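Local coordinates for ABC transporter substrate-binding protein (Staphylococcus aureus subsp. aureus NCTC 8325, PDB 3UN6) that probably captures a still unidentified ligand for an ABC-type import system, and binds zinc, at residues I44-N49 and L112-G117; P76-A81 and A90-E95; D80-G85 and V224-L229; L96-K101 and D310-P315; I107-L112 and C220-L225. All blocks are in the same frame, centred on the assembly; numbering follows the deposited sequence.

Contact 1: residues I44-N49 and L112-G117. With ZN (zinc ion), chain B.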
# COMPACT_ATOMS: atom_id res chain seq x y z
N ILE A 44 -1.32 3.21 7.24
CA ILE A 44 -2.34 2.41 6.60
C ILE A 44 -1.97 0.96 6.90
O ILE A 44 -0.83 0.67 7.26
CB ILE A 44 -2.33 2.63 5.12
CG1 ILE A 44 -0.91 2.40 4.55
CG2 ILE A 44 -2.83 4.06 4.80
CD1 ILE A 44 -0.79 2.59 3.04
N THR A 45 -2.92 0.04 6.75
CA THR A 45 -2.64 -1.39 7.04
C THR A 45 -1.55 -1.96 6.14
O THR A 45 -0.91 -2.95 6.50
CB THR A 45 -3.88 -2.28 6.87
OG1 THR A 45 -4.26 -2.33 5.49
CG2 THR A 45 -5.04 -1.80 7.74
N HIS A 46 -1.31 -1.33 5.00
CA HIS A 46 -0.32 -1.84 4.09
C HIS A 46 1.10 -1.70 4.60
O HIS A 46 2.00 -2.34 4.06
CB HIS A 46 -0.44 -1.21 2.70
CG HIS A 46 -1.77 -1.43 2.07
ND1 HIS A 46 -2.11 -0.89 0.85
CD2 HIS A 46 -2.87 -2.09 2.51
CE1 HIS A 46 -3.35 -1.24 0.55
NE2 HIS A 46 -3.83 -1.97 1.54
N SER A 47 1.29 -0.90 5.64
CA SER A 47 2.61 -0.71 6.20
C SER A 47 2.76 -1.28 7.59
O SER A 47 3.81 -1.13 8.19
CB SER A 47 2.92 0.81 6.25
OG SER A 47 2.20 1.42 7.30
N ALA A 48 1.72 -1.95 8.10
CA ALA A 48 1.68 -2.44 9.48
C ALA A 48 2.72 -3.52 9.81
O ALA A 48 3.08 -3.66 10.97
CB ALA A 48 0.28 -2.94 9.81
N ASN A 49 3.19 -4.26 8.81
CA ASN A 49 4.22 -5.26 9.07
C ASN A 49 5.54 -4.60 9.52
O ASN A 49 6.33 -5.22 10.18
CB ASN A 49 4.48 -6.20 7.88
CG ASN A 49 5.23 -7.46 8.29
OD1 ASN A 49 4.90 -8.09 9.28
ND2 ASN A 49 6.26 -7.80 7.55
N LEU A 112 6.42 -7.79 -0.44
CA LEU A 112 5.12 -7.10 -0.36
C LEU A 112 4.92 -6.56 1.06
O LEU A 112 5.52 -7.07 2.00
CB LEU A 112 3.98 -8.09 -0.65
CG LEU A 112 3.93 -8.77 -2.01
CD1 LEU A 112 2.84 -9.85 -2.00
CD2 LEU A 112 3.71 -7.71 -3.13
N GLY A 113 4.12 -5.53 1.22
CA GLY A 113 3.77 -5.04 2.54
C GLY A 113 2.57 -5.83 3.10
O GLY A 113 2.39 -5.93 4.31
N HIS A 114 1.79 -6.44 2.22
CA HIS A 114 0.54 -7.07 2.62
C HIS A 114 -0.17 -7.64 1.40
O HIS A 114 0.29 -7.50 0.26
CB HIS A 114 -0.37 -5.93 3.05
CG HIS A 114 -0.66 -5.01 1.91
ND1 HIS A 114 -1.85 -5.06 1.21
CD2 HIS A 114 0.16 -4.18 1.23
CE1 HIS A 114 -1.78 -4.21 0.20
NE2 HIS A 114 -0.57 -3.67 0.18
N HIS A 115 -1.30 -8.29 1.65
CA HIS A 115 -2.22 -8.74 0.58
C HIS A 115 -3.56 -8.07 0.90
O HIS A 115 -3.92 -7.93 2.07
CB HIS A 115 -2.40 -10.26 0.52
CG HIS A 115 -1.16 -11.00 0.14
ND1 HIS A 115 -0.84 -11.28 -1.17
CD2 HIS A 115 -0.17 -11.51 0.89
CE1 HIS A 115 0.31 -11.94 -1.20
NE2 HIS A 115 0.73 -12.09 0.03
N GLU A 116 -4.27 -7.65 -0.15
CA GLU A 116 -5.59 -7.03 -0.04
C GLU A 116 -5.61 -5.74 0.77
O GLU A 116 -4.70 -4.90 0.62
CB GLU A 116 -6.62 -8.07 0.48
CG GLU A 116 -6.68 -9.31 -0.39
CD GLU A 116 -7.13 -9.06 -1.85
OE1 GLU A 116 -7.22 -10.05 -2.61
OE2 GLU A 116 -7.42 -7.89 -2.24
N GLY A 117 -6.67 -5.52 1.55
CA GLY A 117 -6.76 -4.30 2.37
C GLY A 117 -7.13 -3.00 1.65
O GLY A 117 -6.98 -1.91 2.22
ZN ZN B . -1.05 0.22 -0.60
O HOH W 1 3.33 -4.00 5.92
O HOH W 2 -2.05 2.37 -0.32

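Contact 2: residues P76-A81 and A90-E95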
# COMPACT_ATOMS: atom_id res chain seq x y z
N PRO A 76 3.69 11.86 -2.25
CA PRO A 76 4.81 12.64 -2.79
C PRO A 76 5.90 12.99 -1.76
O PRO A 76 7.08 12.84 -2.06
CB PRO A 76 4.12 13.91 -3.34
CG PRO A 76 2.76 13.41 -3.73
CD PRO A 76 2.39 12.42 -2.64
N ASP A 77 5.53 13.41 -0.55
CA ASP A 77 6.54 13.68 0.50
C ASP A 77 7.39 12.45 0.81
O ASP A 77 8.61 12.54 1.00
CB ASP A 77 5.89 14.12 1.79
CG ASP A 77 5.35 15.51 1.73
OD1 ASP A 77 5.60 16.21 0.72
OD2 ASP A 77 4.67 15.92 2.71
N LEU A 78 6.74 11.31 0.89
CA LEU A 78 7.44 10.06 1.17
C LEU A 78 8.46 9.73 0.04
O LEU A 78 9.63 9.41 0.32
CB LEU A 78 6.45 8.93 1.42
CG LEU A 78 7.02 7.53 1.66
CD1 LEU A 78 6.06 6.67 2.55
CD2 LEU A 78 7.32 6.82 0.36
N MSE A 79 8.04 9.81 -1.22
CA MSE A 79 8.94 9.54 -2.36
C MSE A 79 10.12 10.53 -2.44
O MSE A 79 11.23 10.14 -2.78
CB MSE A 79 8.15 9.54 -3.68
CG MSE A 79 7.18 8.37 -3.83
SE MSE A 79 8.05 6.60 -3.54
CE MSE A 79 9.48 6.76 -4.89
N ASP A 80 9.89 11.80 -2.13
CA ASP A 80 10.99 12.80 -2.10
C ASP A 80 12.05 12.44 -1.05
O ASP A 80 13.26 12.56 -1.31
CB ASP A 80 10.45 14.18 -1.80
CG ASP A 80 9.52 14.68 -2.88
OD1 ASP A 80 9.61 14.16 -4.01
OD2 ASP A 80 8.70 15.58 -2.59
N ALA A 81 11.61 12.01 0.13
CA ALA A 81 12.55 11.59 1.19
C ALA A 81 13.31 10.34 0.73
O ALA A 81 14.51 10.20 0.97
CB ALA A 81 11.82 11.34 2.53
N ALA A 90 11.30 2.21 2.33
CA ALA A 90 9.93 2.60 2.58
C ALA A 90 8.92 1.55 2.17
O ALA A 90 9.21 0.70 1.33
CB ALA A 90 9.63 3.88 1.78
N SER A 91 7.74 1.59 2.80
CA SER A 91 6.58 0.80 2.34
C SER A 91 5.87 1.78 1.41
O SER A 91 5.53 2.88 1.85
CB SER A 91 5.67 0.38 3.50
OG SER A 91 4.62 -0.44 3.03
N THR A 92 5.68 1.42 0.15
CA THR A 92 5.15 2.37 -0.84
C THR A 92 4.34 1.74 -1.95
O THR A 92 4.41 0.53 -2.19
CB THR A 92 6.35 3.21 -1.46
OG1 THR A 92 5.86 4.31 -2.24
CG2 THR A 92 7.23 2.33 -2.32
N LEU A 93 3.55 2.56 -2.62
CA LEU A 93 2.75 2.11 -3.76
C LEU A 93 3.71 1.49 -4.80
O LEU A 93 4.73 2.10 -5.16
CB LEU A 93 2.01 3.27 -4.39
CG LEU A 93 1.08 4.06 -3.46
CD1 LEU A 93 0.53 5.24 -4.24
CD2 LEU A 93 -0.03 3.17 -2.89
N ILE A 94 3.37 0.29 -5.29
CA ILE A 94 4.26 -0.40 -6.21
C ILE A 94 4.40 0.32 -7.55
O ILE A 94 5.49 0.33 -8.13
CB ILE A 94 3.88 -1.93 -6.37
CG1 ILE A 94 4.98 -2.69 -7.11
CG2 ILE A 94 2.50 -2.11 -7.04
CD1 ILE A 94 4.67 -4.19 -7.37
N GLU A 95 3.33 0.97 -8.02
CA GLU A 95 3.35 1.65 -9.32
C GLU A 95 4.20 2.89 -9.23
O GLU A 95 4.91 3.21 -10.16
CB GLU A 95 1.94 2.01 -9.84
CG GLU A 95 1.00 0.80 -10.18
CD GLU A 95 0.29 0.18 -8.97
OE1 GLU A 95 0.49 0.64 -7.81
OE2 GLU A 95 -0.52 -0.77 -9.17

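Contact 3: residues D80-G85 and V224-L229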
# COMPACT_ATOMS: atom_id res chain seq x y z
N ASP A 80 9.89 11.80 -2.13
CA ASP A 80 10.99 12.80 -2.10
C ASP A 80 12.05 12.44 -1.05
O ASP A 80 13.26 12.56 -1.31
CB ASP A 80 10.45 14.18 -1.80
CG ASP A 80 9.52 14.68 -2.88
OD1 ASP A 80 9.61 14.16 -4.01
OD2 ASP A 80 8.70 15.58 -2.59
N ALA A 81 11.61 12.01 0.13
CA ALA A 81 12.55 11.59 1.19
C ALA A 81 13.31 10.34 0.73
O ALA A 81 14.51 10.20 0.97
CB ALA A 81 11.82 11.34 2.53
N LEU A 82 12.60 9.42 0.07
CA LEU A 82 13.23 8.21 -0.43
C LEU A 82 14.30 8.54 -1.49
O LEU A 82 15.44 8.06 -1.41
CB LEU A 82 12.21 7.26 -1.05
CG LEU A 82 12.74 5.88 -1.47
CD1 LEU A 82 13.30 5.07 -0.30
CD2 LEU A 82 11.64 5.08 -2.20
N ASN A 83 13.93 9.35 -2.47
CA ASN A 83 14.84 9.74 -3.56
C ASN A 83 16.02 10.65 -3.14
O ASN A 83 17.08 10.64 -3.77
CB ASN A 83 14.05 10.43 -4.68
CG ASN A 83 13.05 9.50 -5.35
OD1 ASN A 83 13.24 8.28 -5.40
ND2 ASN A 83 11.97 10.08 -5.87
N SER A 84 15.82 11.43 -2.09
CA SER A 84 16.88 12.29 -1.59
C SER A 84 17.75 11.55 -0.57
O SER A 84 18.73 12.10 -0.08
CB SER A 84 16.32 13.58 -1.00
OG SER A 84 15.49 13.32 0.12
N GLY A 85 17.41 10.30 -0.24
CA GLY A 85 18.20 9.54 0.74
C GLY A 85 18.01 9.91 2.22
O GLY A 85 18.78 9.48 3.07
N VAL A 224 10.47 -1.33 -0.34
CA VAL A 224 11.59 -1.04 -1.21
C VAL A 224 12.75 -0.54 -0.37
O VAL A 224 12.55 0.11 0.67
CB VAL A 224 11.25 0.01 -2.26
CG1 VAL A 224 10.05 -0.46 -3.09
CG2 VAL A 224 10.94 1.36 -1.60
N LEU A 225 13.97 -0.84 -0.82
CA LEU A 225 15.17 -0.38 -0.16
C LEU A 225 16.02 0.30 -1.15
O LEU A 225 16.05 -0.10 -2.33
CB LEU A 225 15.97 -1.57 0.41
CG LEU A 225 15.25 -2.39 1.48
CD1 LEU A 225 16.05 -3.63 1.85
CD2 LEU A 225 14.95 -1.54 2.70
N ARG A 226 16.73 1.33 -0.70
CA ARG A 226 17.68 2.01 -1.56
C ARG A 226 18.80 1.03 -1.89
O ARG A 226 19.20 0.23 -1.06
CB ARG A 226 18.21 3.31 -0.92
CG ARG A 226 17.22 4.48 -0.94
CD ARG A 226 17.80 5.76 -0.31
NE ARG A 226 19.04 6.21 -0.95
CZ ARG A 226 19.11 7.02 -2.01
NH1 ARG A 226 18.02 7.50 -2.59
NH2 ARG A 226 20.29 7.37 -2.48
N GLY A 227 19.31 1.11 -3.12
CA GLY A 227 20.35 0.21 -3.62
C GLY A 227 21.61 0.07 -2.80
O GLY A 227 22.19 -1.01 -2.75
N GLU A 228 22.05 1.15 -2.15
CA GLU A 228 23.27 1.06 -1.36
C GLU A 228 23.15 0.11 -0.17
O GLU A 228 24.12 -0.57 0.19
CB GLU A 228 23.80 2.44 -0.92
CG GLU A 228 22.99 3.22 0.09
CD GLU A 228 21.85 4.03 -0.50
OE1 GLU A 228 21.54 3.91 -1.72
OE2 GLU A 228 21.27 4.82 0.27
N LEU A 229 21.98 0.05 0.45
CA LEU A 229 21.78 -0.89 1.56
C LEU A 229 22.06 -2.30 1.11
O LEU A 229 22.70 -3.06 1.81
CB LEU A 229 20.38 -0.82 2.13
CG LEU A 229 20.15 0.22 3.21
CD1 LEU A 229 20.40 1.65 2.71
CD2 LEU A 229 18.72 0.03 3.76

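Contact 4: residues L96-K101 and D310-P315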
# COMPACT_ATOMS: atom_id res chain seq x y z
N LEU A 96 4.10 3.58 -8.09
CA LEU A 96 4.85 4.82 -7.81
C LEU A 96 6.34 4.53 -7.78
O LEU A 96 7.16 5.27 -8.35
CB LEU A 96 4.38 5.41 -6.47
CG LEU A 96 4.95 6.76 -6.03
CD1 LEU A 96 4.81 7.83 -7.13
CD2 LEU A 96 4.27 7.20 -4.71
N ALA A 97 6.69 3.45 -7.09
CA ALA A 97 8.07 2.96 -7.02
C ALA A 97 8.57 2.51 -8.43
O ALA A 97 9.71 2.76 -8.80
CB ALA A 97 8.16 1.82 -6.00
N MSE A 98 7.72 1.84 -9.20
CA MSE A 98 8.07 1.42 -10.57
C MSE A 98 8.36 2.62 -11.49
O MSE A 98 9.28 2.61 -12.29
CB MSE A 98 6.93 0.60 -11.18
CG MSE A 98 6.80 -0.81 -10.62
SE MSE A 98 5.05 -1.65 -10.95
CE MSE A 98 5.12 -1.67 -12.89
N LYS A 99 7.53 3.66 -11.38
CA LYS A 99 7.70 4.88 -12.17
C LYS A 99 9.01 5.55 -11.79
O LYS A 99 9.79 5.93 -12.65
CB LYS A 99 6.53 5.83 -11.92
CG LYS A 99 6.68 7.20 -12.55
CD LYS A 99 6.74 7.13 -14.05
CE LYS A 99 6.87 8.54 -14.62
NZ LYS A 99 7.07 8.55 -16.10
N SER A 100 9.25 5.69 -10.49
CA SER A 100 10.48 6.27 -9.99
C SER A 100 11.65 5.45 -10.54
O SER A 100 12.65 5.99 -11.01
CB SER A 100 10.46 6.29 -8.46
OG SER A 100 11.59 7.00 -7.97
N LYS A 101 11.52 4.12 -10.52
CA LYS A 101 12.56 3.25 -11.08
C LYS A 101 12.76 3.52 -12.58
O LYS A 101 13.89 3.63 -13.06
CB LYS A 101 12.20 1.77 -10.87
CG LYS A 101 13.31 0.80 -11.23
CD LYS A 101 14.38 0.89 -10.14
CE LYS A 101 15.63 0.15 -10.47
NZ LYS A 101 16.66 0.43 -9.43
N ASP A 310 13.38 -8.35 -13.11
CA ASP A 310 14.79 -8.38 -12.68
C ASP A 310 15.42 -6.99 -12.48
O ASP A 310 16.43 -6.86 -11.80
CB ASP A 310 15.63 -9.22 -13.64
CG ASP A 310 15.34 -10.72 -13.52
OD1 ASP A 310 14.84 -11.14 -12.46
OD2 ASP A 310 15.62 -11.48 -14.46
N ASP A 311 14.83 -5.95 -13.04
CA ASP A 311 15.36 -4.63 -12.85
C ASP A 311 14.78 -3.93 -11.64
O ASP A 311 15.41 -3.03 -11.09
CB ASP A 311 15.09 -3.78 -14.08
CG ASP A 311 15.83 -4.29 -15.31
OD1 ASP A 311 16.97 -4.79 -15.15
OD2 ASP A 311 15.26 -4.18 -16.42
N PHE A 312 13.58 -4.35 -11.23
CA PHE A 312 12.87 -3.70 -10.12
C PHE A 312 12.90 -4.53 -8.84
O PHE A 312 13.14 -4.02 -7.75
CB PHE A 312 11.42 -3.45 -10.56
CG PHE A 312 10.54 -2.82 -9.52
CD1 PHE A 312 10.74 -1.51 -9.12
CD2 PHE A 312 9.49 -3.52 -8.99
CE1 PHE A 312 9.93 -0.93 -8.17
CE2 PHE A 312 8.66 -2.94 -8.04
CZ PHE A 312 8.88 -1.65 -7.63
N VAL A 313 12.67 -5.83 -8.98
CA VAL A 313 12.55 -6.69 -7.84
C VAL A 313 13.85 -7.41 -7.54
O VAL A 313 14.53 -7.89 -8.44
CB VAL A 313 11.45 -7.76 -8.07
CG1 VAL A 313 11.33 -8.68 -6.86
CG2 VAL A 313 10.09 -7.08 -8.39
N GLU A 314 14.21 -7.43 -6.25
CA GLU A 314 15.34 -8.22 -5.78
C GLU A 314 14.77 -9.21 -4.76
O GLU A 314 14.70 -8.93 -3.55
CB GLU A 314 16.45 -7.37 -5.17
CG GLU A 314 17.61 -8.23 -4.68
CD GLU A 314 18.09 -9.21 -5.76
OE1 GLU A 314 17.94 -10.44 -5.57
OE2 GLU A 314 18.53 -8.72 -6.83
N PRO A 315 14.35 -10.40 -5.23
CA PRO A 315 13.68 -11.36 -4.38
C PRO A 315 14.61 -12.26 -3.57
O PRO A 315 14.12 -13.10 -2.80
CB PRO A 315 12.91 -12.20 -5.39
CG PRO A 315 13.87 -12.29 -6.53
CD PRO A 315 14.61 -10.97 -6.57
O HOH W 3 18.08 -1.70 -10.88

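Contact 5: residues I107-L112 and C220-L225. With ZN (zinc ion), chain B.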
# COMPACT_ATOMS: atom_id res chain seq x y z
N ILE A 107 16.33 2.31 -6.26
CA ILE A 107 15.62 1.38 -5.37
C ILE A 107 15.33 0.01 -5.95
O ILE A 107 15.37 -0.19 -7.17
CB ILE A 107 14.28 1.99 -4.82
CG1 ILE A 107 13.31 2.34 -5.96
CG2 ILE A 107 14.57 3.22 -3.99
CD1 ILE A 107 11.96 2.89 -5.49
N LYS A 108 15.06 -0.94 -5.05
CA LYS A 108 14.68 -2.31 -5.38
C LYS A 108 13.58 -2.74 -4.42
O LYS A 108 13.64 -2.42 -3.21
CB LYS A 108 15.86 -3.26 -5.20
CG LYS A 108 16.98 -3.18 -6.27
CD LYS A 108 16.63 -3.95 -7.52
CE LYS A 108 17.82 -4.12 -8.42
NZ LYS A 108 17.61 -5.25 -9.41
N ALA A 109 12.56 -3.41 -4.94
CA ALA A 109 11.46 -3.96 -4.13
C ALA A 109 11.95 -5.31 -3.64
O ALA A 109 12.55 -6.09 -4.42
CB ALA A 109 10.21 -4.16 -4.95
N VAL A 110 11.74 -5.57 -2.36
CA VAL A 110 12.24 -6.80 -1.73
C VAL A 110 11.13 -7.69 -1.22
O VAL A 110 11.31 -8.91 -1.12
CB VAL A 110 13.26 -6.48 -0.62
CG1 VAL A 110 14.44 -5.71 -1.24
CG2 VAL A 110 12.63 -5.68 0.54
N ALA A 111 9.97 -7.10 -0.95
CA ALA A 111 8.83 -7.89 -0.47
C ALA A 111 7.54 -7.09 -0.51
O ALA A 111 7.55 -5.86 -0.58
CB ALA A 111 9.09 -8.38 0.96
N LEU A 112 6.42 -7.79 -0.44
CA LEU A 112 5.12 -7.10 -0.36
C LEU A 112 4.92 -6.56 1.06
O LEU A 112 5.52 -7.07 2.00
CB LEU A 112 3.98 -8.09 -0.65
CG LEU A 112 3.93 -8.77 -2.01
CD1 LEU A 112 2.84 -9.85 -2.00
CD2 LEU A 112 3.71 -7.71 -3.13
N CYS A 220 -0.40 -3.99 -4.06
CA CYS A 220 -0.52 -2.57 -3.81
C CYS A 220 0.79 -1.98 -3.28
O CYS A 220 1.51 -1.33 -4.01
CB CYS A 220 -1.68 -2.27 -2.86
SG CYS A 220 -2.01 -0.49 -2.67
N CYS A 221 1.10 -2.19 -2.02
CA CYS A 221 2.33 -1.65 -1.46
C CYS A 221 3.43 -2.69 -1.34
O CYS A 221 3.18 -3.86 -1.03
CB CYS A 221 2.08 -1.01 -0.11
SG CYS A 221 1.16 0.58 -0.18
N VAL A 222 4.66 -2.23 -1.51
CA VAL A 222 5.86 -3.08 -1.40
C VAL A 222 6.90 -2.40 -0.50
O VAL A 222 6.90 -1.18 -0.34
CB VAL A 222 6.55 -3.30 -2.80
CG1 VAL A 222 5.79 -4.32 -3.63
CG2 VAL A 222 6.74 -1.97 -3.52
N LEU A 223 7.75 -3.22 0.12
CA LEU A 223 8.89 -2.72 0.86
C LEU A 223 10.00 -2.56 -0.17
O LEU A 223 10.39 -3.56 -0.84
CB LEU A 223 9.34 -3.69 1.93
CG LEU A 223 10.64 -3.34 2.69
CD1 LEU A 223 10.48 -2.06 3.45
CD2 LEU A 223 11.03 -4.49 3.64
N VAL A 224 10.47 -1.33 -0.34
CA VAL A 224 11.59 -1.04 -1.21
C VAL A 224 12.75 -0.54 -0.37
O VAL A 224 12.55 0.11 0.67
CB VAL A 224 11.25 0.01 -2.26
CG1 VAL A 224 10.05 -0.46 -3.09
CG2 VAL A 224 10.94 1.36 -1.60
N LEU A 225 13.97 -0.84 -0.82
CA LEU A 225 15.17 -0.38 -0.16
C LEU A 225 16.02 0.30 -1.15
O LEU A 225 16.05 -0.10 -2.33
CB LEU A 225 15.97 -1.57 0.41
CG LEU A 225 15.25 -2.39 1.48
CD1 LEU A 225 16.05 -3.63 1.85
CD2 LEU A 225 14.95 -1.54 2.70
ZN ZN B . -1.05 0.22 -0.60
O HOH W 2 -2.05 2.37 -0.32

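Contact 1: residues I44-N49 and L112-G117
The imidazole rings of His46 and His114 lie flat on one another, in a face-to-face stack with centroids 3.5 Å apart and planes only 8° from parallel. His114 CE1 sits over the centre of the His46 ring, whereas His46 CG meets the other ring nearer its rim. His46 CB also rides over the His114 face as a CH-pi contact. In His46, chi1 (-59°) swings the ring to the metal site, and the rotation about CB-CG (chi2 176°) presents ND1 to the zinc ion, 2.1 Å from the metal. Cys220, Cys221 and a water complete the ligands of this zinc. Although His46 ND1 and His114 NE2 lie close across the stack, they share no hydrogen: the first is spent on the metal, the second accepts the backbone N-H of Cys221.

The far nitrogen of His46 points the other way, and NE2 makes a weak hydrogen bond of 3.2 Å to Gly117 O. This should limit rotation of the metal-bound ring. Further back, a water ties the backbones together. It donates to His46 O at 2.8 Å and to Gly113 O at 2.7 Å, while accepting from Asn49 N. Gly113 CA comes within 3.6 Å of His46 O as a C-H...O contact, a close approach of the two backbones.

The 44-49 turn leads into helix 48-58. Met261 of helix 254-264 touches Thr45 and Ala48, Ala192 of strand 188-192 touches His46, and strand 112-122 carries the His114 side onward into the six-stranded sheet.

Contact 2: residues P76-A81 and A90-E95
Leu78 and Met79 of helix 75-83 pack on Ala90 and Thr92 of strand 89-93, the helix-on-sheet layer of a beta-alpha-beta crossover: strand 66-71, the helix, then strand 89-93, with strand 36-41 between the two strands in the sheet. The short helix and strand segments run 9.8 Å apart at an angle of 129°.

The tight part centres on Leu78. Its CG stands opposite the backbone N (chi1 177°), which carries the two methyls down to the strand. CD2 lies 4.0 Å from Ala90 CB and also meets Thr92, while CD1 rests 3.9 Å from Ser91 O. Selenomethionine Met79 adds to the packed side, curling through bends at chi2 and chi3 to meet the threonine nearly at a right angle, with Leu96 and Ser100 of helix 94-102 also beside it. No hydrogen bond joins the segments. Ser91 itself turns its side chain to the reverse side of the sheet, where it touches Cys221.

By contrast, Asp77 and Asp80 mark the solvent side of the helix; Asp77 OD2 bonds to Asn74 ND2. Back in the packed part, buried Thr92 OG1 has no hydrogen-bond partner in the model; Met79 SE sits 3.4 Å from it.

Contact 3: residues D80-G85 and V224-L229
A Schellman motif ends helix 75-83 at Gly85, and Arg226, between strand 221-225 and helix 227-232, docks its guanidinium against that end. The meeting point is Leu82 O. It already takes the backbone N-H of Gly85 at 3.2 Å, the turn's own bond, and then accepts Arg226 NH1 at 2.9 Å. The arginine nitrogen lies in the carbonyl plane, but the bond is bent to 142° at the hydrogen and the oxygen sits somewhat out of the guanidinium plane. A carbonyl at a helix C-terminus is thus gripped by two donors, one of them charged.

The arginine chain runs extended to CD and then bends at chi3 (58°), laying the flat group against the turn. Gly85 CA lies over one guanidinium face, 3.7 Å above the plane and toward its rim. At the edge, Glu228 from the first turn of helix 227-232 holds NE, in plane, by a salt bridge.

Below this polar layer is an apolar one. The side chains of Leu82 and Arg226 run alongside each other, pointing opposite ways, with Leu82 CD1 4.0 Å from Arg226 CG. Leu82 CD2 reaches 3.8 Å from Val224 CG2, joining the helix to the sheet. Ser84 closes the last turn on itself: its N and its OG reach Asp80 O from opposite faces of the carbonyl plane, OG at 2.8 Å.

Contact 4: residues L96-K101 and D310-P315
Phe312 pushes its ring against helix 94-102, and the aromatic contacts come first. Selenomethionine Met98 lays CG over one face of the ring, 3.8 Å from the centroid and 15° off the normal, a CH-pi contact offset toward the rim. The two side chains cross at about a right angle. With chi2 near anti (161°), SE continues away from the ring, so that the Met-aromatic approach is an oblique one at 5.3 Å from Met98 SE to the ring centroid.

Apolar packing fills in the rim. Ala97 CB lies at the ring edge, in its plane, 3.9 Å from Phe312 CZ. Near the base of the ring, Lys101 CB and CG come up to CD1. Phe312 reaches the helix because its CG is anti to the backbone N (chi1 179°), turning the ring out from helix 309-312.

Polar contact between the segments passes through water. Lys101 CE lies 3.2 Å from Asp311 O, but the ammonium binds beyond it: NZ bonds to Ile107 O and Ser105 O. A water donates to Asp311 O at 3.0 Å and accepts a weak bond from Lys101 NZ, linking the lysine to the end of the short helix.

Tyr291 and Ile294 of helix 288-300 also touch Met98, and the backbones of Phe312 and Glu314 bond to Ala109 beside them. The late part of the chain thus returns to the lobe built by its beginning, as is usual in periplasmic-binding-protein folds of type II.

Contact 5: residues I107-L112 and C220-L225
Leu223 N donates to Ala111 O at 2.7 Å, the shortest bond between strand 221-225 and the 107-112 segment. On the same residue Leu223 O accepts Val110 N at 2.9 Å, almost straight at 174°. Two successive residues, Val110 and Ala111, thus face one: a classic beta bulge that shifts the antiparallel register by one. Away from the bulge, Lys108 and Leu225 form a regular hydrogen-bonded pair, with N to O in both directions (3.0 Å from Lys108 N, 2.9 Å from Leu225 N). Ala109 and Val224 form the non-hydrogen-bonded pair next to it, their side chains on one face.

Val110 reaches across with both methyls. CG2 packs 3.7 Å from Leu223 CD2, and CG1 touches Leu225 CD1, the side chains of Val110 and Leu225 crossing at about a right angle. At the other end Leu112 CD2 touches Val222 CG1, although the side chains diverge there because the chain turns a corner at Ala111.

The start of strand 221-225 and the residue before it reach the metal: Cys220 SG and Cys221 SG bind the zinc ion at 2.4 and 2.3 Å, with His46 as the third protein ligand. Cys221 has SG beside its backbone N (chi1 -72°), whereas that of Cys220 is opposite its own, and from these different settings the two sulfurs converge on one ion.

In the sheet, strand 221-225 lies between strands 89-93 and 108-110. Phe240 and Tyr244 of helix 234-250 cover the Leu223 and Leu225 face; Leu82 of helix 75-83 touches Ile107 on the other.

In the fold
Contacts 1 and 5 share the zinc ion and Leu112, their centres 11 Å apart; between them His114 NE2 accepts from Cys221 N, and Gly113 N donates to Cys221 O. Here the chain passes from the five-stranded sheet to the six-stranded one, so the metal sits between two lobes, a position consistent with a ligand cleft. Contacts 2 and 3 use successive turns of helix 75-83 and reach neighbouring strands, joined by Val224 N and Ala90 O at 2.9 Å. Contact 4 adjoins contact 5, centres 8 Å apart, with Lys101 NZ bonded to Ile107 O. Contacts 3 and 4 keep away from the metal: the side chains of Val224 and Ala97 are each about 11 Å from a bound zinc.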